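PDB 4Y2F: sensor protein KdpD from Escherichia coli, which is a potassium-responsive sensor histidine kinase, whose GAF domain, the part crystallised here, probably contributes to sensing or relaying the signal. Local coordinates for residues I29-P42 with Y99-L112. Residues are numbered along the deposited sequence; the frame is centred on the assembly and turned at random.
Sequences IASTFHARSQVLLP and YGLVVVEPGNLRQL
R36, Q38 and L40 pair with E105, V103 and L101 through six backbone hydrogen bonds, joining neighbouring antiparallel strands, 35-42 and 97-106, in the central sheet of the GAF fold. Beyond the last bridge, A35 with P106, one more backbone bond follows: G107 N donates to H34 O at 3.1 Å, nearly straight (176° at the hydrogen).

On the face toward helix 18-33, V39 CG2 meets V102 CG2 at 4.0 Å. V102 holds that methyl anti to its own N, with CG1 between N and the carbonyl carbon (chi1 63°), and the same CG2 lies 4.2 Å from I29 CD1. A35 CB sits 3.7 Å from V104 CG1. The other face pairs L40 CD1 with V103 CG2, also 4.0 Å apart, while the extended E105 side chain puts OE2 in a hydrogen bond with T58 OG1.

At the end where helix 18-33 leads into strand 35-42 and strand 97-106 passes into helix 109-112, L112 CD1 packs 4.2 Å from F33 CB, and F124 of helix 115-142 meets the F33 ring edge-to-face. Two waters link the F33-H34 junction to Q111 of helix 109-112, both donating to Q111 OE1: one also donates to F33 O, the other to H34 O while accepting from N108 N. N108 is the N-cap of helix 109-112; its OD1 takes a weak bond from Q111 N at 3.3 Å.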
loop_
_atom_site.group_PDB
_atom_site.type_symbol
_atom_site.label_atom_id
_atom_site.label_comp_id
_atom_site.label_asym_id
_atom_site.label_seq_id
_atom_site.Cartn_x
_atom_site.Cartn_y
_atom_site.Cartn_z
ATOM N N ILE A 29 -1.339 13.766 4.067
ATOM C CA ILE A 29 0.078 14.089 4.185
ATOM C C ILE A 29 0.261 15.375 4.991
ATOM O O ILE A 29 1.156 15.468 5.841
ATOM C CB ILE A 29 0.754 14.117 2.798
ATOM C CG1 ILE A 29 0.788 12.698 2.212
ATOM C CG2 ILE A 29 2.150 14.704 2.884
ATOM C CD1 ILE A 29 1.061 12.620 0.724
ATOM N N ALA A 30 -0.616 16.364 4.781
ATOM C CA ALA A 30 -0.570 17.603 5.559
ATOM C C ALA A 30 -0.725 17.345 7.043
ATOM O O ALA A 30 0.031 17.886 7.858
ATOM C CB ALA A 30 -1.683 18.553 5.131
ATOM N N SER A 31 -1.706 16.527 7.415
ATOM C CA SER A 31 -1.976 16.271 8.820
ATOM C C SER A 31 -0.890 15.397 9.447
ATOM O O SER A 31 -0.364 15.721 10.517
ATOM C CB SER A 31 -3.362 15.630 8.957
ATOM O OG SER A 31 -3.533 15.040 10.225
ATOM N N THR A 32 -0.541 14.282 8.795
ATOM C CA THR A 32 0.385 13.328 9.393
ATOM C C THR A 32 1.797 13.894 9.476
ATOM O O THR A 32 2.521 13.623 10.439
ATOM C CB THR A 32 0.398 12.045 8.559
ATOM O OG1 THR A 32 -0.928 11.494 8.545
ATOM C CG2 THR A 32 1.390 11.024 9.104
ATOM N N PHE A 33 2.224 14.649 8.456
ATOM C CA PHE A 33 3.612 15.088 8.363
ATOM C C PHE A 33 3.771 16.574 8.614
ATOM O O PHE A 33 4.863 17.112 8.406
ATOM C CB PHE A 33 4.212 14.666 7.020
ATOM C CG PHE A 33 4.254 13.179 6.849
ATOM C CD1 PHE A 33 5.271 12.446 7.442
ATOM C CD2 PHE A 33 3.238 12.511 6.170
ATOM C CE1 PHE A 33 5.308 11.076 7.332
ATOM C CE2 PHE A 33 3.268 11.138 6.061
ATOM C CZ PHE A 33 4.306 10.419 6.645
ATOM N N HIS A 34 2.714 17.244 9.068
ATOM C CA HIS A 34 2.779 18.663 9.435
ATOM C C HIS A 34 3.391 19.487 8.311
ATOM O O HIS A 34 4.405 20.182 8.488
ATOM C CB HIS A 34 3.570 18.838 10.726
ATOM C CG HIS A 34 3.028 18.035 11.862
ATOM N ND1 HIS A 34 1.861 18.365 12.509
ATOM C CD2 HIS A 34 3.479 16.899 12.442
ATOM C CE1 HIS A 34 1.621 17.470 13.457
ATOM N NE2 HIS A 34 2.589 16.571 13.432
ATOM N N ALA A 35 2.758 19.402 7.146
ATOM C CA ALA A 35 3.369 19.911 5.923
ATOM C C ALA A 35 2.293 20.384 4.972
ATOM O O ALA A 35 1.137 19.965 5.057
ATOM C CB ALA A 35 4.183 18.817 5.228
ATOM N N ARG A 36 2.662 21.292 4.084
ATOM C CA ARG A 36 1.821 21.570 2.933
ATOM C C ARG A 36 2.263 20.655 1.802
ATOM O O ARG A 36 3.437 20.286 1.701
ATOM C CB ARG A 36 1.967 23.035 2.514
ATOM C CG ARG A 36 1.622 24.038 3.633
ATOM C CD ARG A 36 0.152 23.979 4.065
ATOM N NE ARG A 36 -0.119 24.691 5.336
ATOM C CZ ARG A 36 -0.434 25.987 5.450
ATOM N NH1 ARG A 36 -0.511 26.739 4.354
ATOM N NH2 ARG A 36 -0.684 26.540 6.659
ATOM N N SER A 37 1.321 20.242 0.968
ATOM C CA SER A 37 1.715 19.335 -0.097
ATOM C C SER A 37 0.860 19.571 -1.321
ATOM O O SER A 37 -0.263 20.079 -1.243
ATOM C CB SER A 37 1.684 17.867 0.315
ATOM O OG SER A 37 0.379 17.481 0.650
ATOM N N GLN A 38 1.411 19.168 -2.465
ATOM C CA GLN A 38 0.706 19.245 -3.733
ATOM C C GLN A 38 1.039 17.997 -4.537
ATOM O O GLN A 38 2.218 17.705 -4.780
ATOM C CB GLN A 38 1.214 20.453 -4.511
ATOM C CG GLN A 38 0.666 20.527 -5.914
ATOM C CD GLN A 38 -0.755 21.012 -5.925
ATOM O OE1 GLN A 38 -1.031 22.132 -5.510
ATOM N NE2 GLN A 38 -1.674 20.169 -6.391
ATOM N N VAL A 39 0.004 17.270 -4.939
ATOM C CA VAL A 39 0.139 16.157 -5.867
ATOM C C VAL A 39 0.081 16.697 -7.290
ATOM O O VAL A 39 -0.769 17.540 -7.618
ATOM C CB VAL A 39 -0.956 15.105 -5.606
ATOM C CG1 VAL A 39 -1.031 14.088 -6.745
ATOM C CG2 VAL A 39 -0.689 14.392 -4.273
ATOM N N LEU A 40 1.009 16.222 -8.120
ATOM C CA LEU A 40 1.108 16.579 -9.531
ATOM C C LEU A 40 0.904 15.319 -10.364
ATOM O O LEU A 40 1.530 14.288 -10.099
ATOM C CB LEU A 40 2.500 17.150 -9.820
ATOM C CG LEU A 40 2.896 18.363 -8.968
ATOM C CD1 LEU A 40 4.330 18.807 -9.277
ATOM C CD2 LEU A 40 1.924 19.492 -9.203
ATOM N N LEU A 41 0.054 15.414 -11.390
ATOM C CA LEU A 41 -0.300 14.269 -12.216
ATOM C C LEU A 41 0.005 14.566 -13.678
ATOM O O LEU A 41 -0.145 15.712 -14.123
ATOM C CB LEU A 41 -1.791 13.931 -12.068
ATOM C CG LEU A 41 -2.198 13.579 -10.633
ATOM C CD1 LEU A 41 -3.681 13.316 -10.550
ATOM C CD2 LEU A 41 -1.408 12.377 -10.114
ATOM N N PRO A 42 0.434 13.568 -14.451
ATOM C CA PRO A 42 0.714 13.805 -15.873
ATOM C C PRO A 42 -0.561 14.013 -16.674
ATOM O O PRO A 42 -1.598 13.400 -16.408
ATOM C CB PRO A 42 1.422 12.517 -16.311
ATOM C CG PRO A 42 0.928 11.470 -15.345
ATOM C CD PRO A 42 0.776 12.195 -14.036
ATOM N N TYR A 99 3.451 7.315 -11.301
ATOM C CA TYR A 99 2.110 7.737 -11.678
ATOM C C TYR A 99 1.843 9.193 -11.361
ATOM O O TYR A 99 0.794 9.719 -11.745
ATOM C CB TYR A 99 1.069 6.855 -10.971
ATOM C CG TYR A 99 1.108 5.441 -11.494
ATOM C CD1 TYR A 99 1.990 4.508 -10.960
ATOM C CD2 TYR A 99 0.311 5.057 -12.561
ATOM C CE1 TYR A 99 2.065 3.231 -11.464
ATOM C CE2 TYR A 99 0.365 3.779 -13.060
ATOM C CZ TYR A 99 1.246 2.868 -12.512
ATOM O OH TYR A 99 1.311 1.597 -13.026
ATOM N N GLY A 100 2.774 9.849 -10.681
ATOM C CA GLY A 100 2.602 11.230 -10.298
ATOM C C GLY A 100 3.738 11.611 -9.373
ATOM O O GLY A 100 4.689 10.850 -9.190
ATOM N N LEU A 101 3.628 12.815 -8.816
ATOM C CA LEU A 101 4.603 13.284 -7.842
ATOM C C LEU A 101 3.851 13.930 -6.697
ATOM O O LEU A 101 2.709 14.378 -6.848
ATOM C CB LEU A 101 5.479 14.408 -8.392
ATOM C CG LEU A 101 6.402 14.206 -9.572
ATOM C CD1 LEU A 101 7.110 15.528 -9.740
ATOM C CD2 LEU A 101 7.403 13.106 -9.292
ATOM N N VAL A 102 4.499 13.981 -5.536
ATOM C CA VAL A 102 4.028 14.855 -4.470
ATOM C C VAL A 102 5.180 15.765 -4.055
ATOM O O VAL A 102 6.322 15.309 -3.887
ATOM C CB VAL A 102 3.398 14.075 -3.297
ATOM C CG1 VAL A 102 4.419 13.158 -2.622
ATOM C CG2 VAL A 102 2.731 15.026 -2.298
ATOM N N VAL A 103 4.893 17.052 -3.966
ATOM C CA VAL A 103 5.820 18.029 -3.404
ATOM C C VAL A 103 5.384 18.238 -1.959
ATOM O O VAL A 103 4.206 18.521 -1.697
ATOM C CB VAL A 103 5.783 19.350 -4.186
ATOM C CG1 VAL A 103 6.798 20.329 -3.590
ATOM C CG2 VAL A 103 6.090 19.106 -5.664
ATOM N N VAL A 104 6.313 18.050 -1.020
ATOM C CA VAL A 104 6.025 18.134 0.415
ATOM C C VAL A 104 6.895 19.231 1.020
ATOM O O VAL A 104 8.128 19.110 1.014
ATOM C CB VAL A 104 6.285 16.794 1.122
ATOM C CG1 VAL A 104 5.930 16.898 2.584
ATOM C CG2 VAL A 104 5.489 15.663 0.455
ATOM N N GLU A 105 6.255 20.259 1.575
ATOM C CA GLU A 105 6.962 21.367 2.215
ATOM C C GLU A 105 6.584 21.410 3.691
ATOM O O GLU A 105 5.489 21.875 4.030
ATOM C CB GLU A 105 6.612 22.689 1.538
ATOM C CG GLU A 105 7.502 23.805 2.047
ATOM C CD GLU A 105 7.177 25.142 1.424
ATOM O OE1 GLU A 105 6.360 25.193 0.476
ATOM O OE2 GLU A 105 7.733 26.158 1.904
ATOM N N PRO A 106 7.448 20.945 4.591
ATOM C CA PRO A 106 7.069 20.865 6.007
ATOM C C PRO A 106 7.237 22.196 6.717
ATOM O O PRO A 106 8.058 23.035 6.343
ATOM C CB PRO A 106 8.083 19.858 6.555
ATOM C CG PRO A 106 9.318 20.103 5.743
ATOM C CD PRO A 106 8.805 20.412 4.346
ATOM N N GLY A 107 6.513 22.350 7.816
ATOM C CA GLY A 107 6.755 23.493 8.680
ATOM C C GLY A 107 8.126 23.443 9.320
ATOM O O GLY A 107 8.731 24.494 9.581
ATOM N N ASN A 108 8.638 22.239 9.560
ATOM C CA ASN A 108 9.911 22.001 10.233
ATOM C C ASN A 108 10.629 20.925 9.414
ATOM O O ASN A 108 10.307 19.740 9.510
ATOM C CB ASN A 108 9.620 21.561 11.669
ATOM C CG ASN A 108 10.870 21.269 12.477
ATOM O OD1 ASN A 108 11.978 21.198 11.943
ATOM N ND2 ASN A 108 10.692 21.099 13.787
ATOM N N LEU A 109 11.601 21.334 8.598
ATOM C CA LEU A 109 12.290 20.385 7.732
ATOM C C LEU A 109 13.098 19.360 8.527
ATOM O O LEU A 109 13.148 18.184 8.139
ATOM C CB LEU A 109 13.152 21.162 6.731
ATOM C CG LEU A 109 13.815 20.338 5.628
ATOM C CD1 LEU A 109 12.831 19.582 4.727
ATOM C CD2 LEU A 109 14.709 21.287 4.794
ATOM N N ARG A 110 13.693 19.763 9.656
ATOM C CA ARG A 110 14.441 18.803 10.465
ATOM C C ARG A 110 13.543 17.698 10.989
ATOM O O ARG A 110 13.993 16.556 11.118
ATOM C CB ARG A 110 15.147 19.499 11.627
ATOM C CG ARG A 110 16.352 20.320 11.235
ATOM C CD ARG A 110 16.942 21.014 12.452
ATOM N NE ARG A 110 16.232 22.246 12.787
ATOM C CZ ARG A 110 15.372 22.371 13.792
ATOM N NH1 ARG A 110 15.107 21.338 14.581
ATOM N NH2 ARG A 110 14.779 23.535 14.012
ATOM N N GLN A 111 12.275 18.011 11.265
ATOM C CA GLN A 111 11.330 17.000 11.721
ATOM C C GLN A 111 10.949 16.057 10.588
ATOM O O GLN A 111 10.959 14.832 10.762
ATOM C CB GLN A 111 10.100 17.722 12.272
ATOM C CG GLN A 111 8.988 16.800 12.765
ATOM C CD GLN A 111 7.656 17.527 12.879
ATOM O OE1 GLN A 111 7.041 17.874 11.869
ATOM N NE2 GLN A 111 7.214 17.775 14.106
ATOM N N LEU A 112 10.658 16.593 9.401
ATOM C CA LEU A 112 10.293 15.741 8.277
ATOM C C LEU A 112 11.424 14.805 7.889
ATOM O O LEU A 112 11.174 13.665 7.473
ATOM C CB LEU A 112 9.910 16.613 7.081
ATOM C CG LEU A 112 9.518 15.843 5.814
ATOM C CD1 LEU A 112 8.255 15.058 6.060
ATOM C CD2 LEU A 112 9.345 16.780 4.647
HETATM O O HOH W 1 7.230 16.286 9.474
HETATM O O HOH W 2 6.826 19.934 9.918
#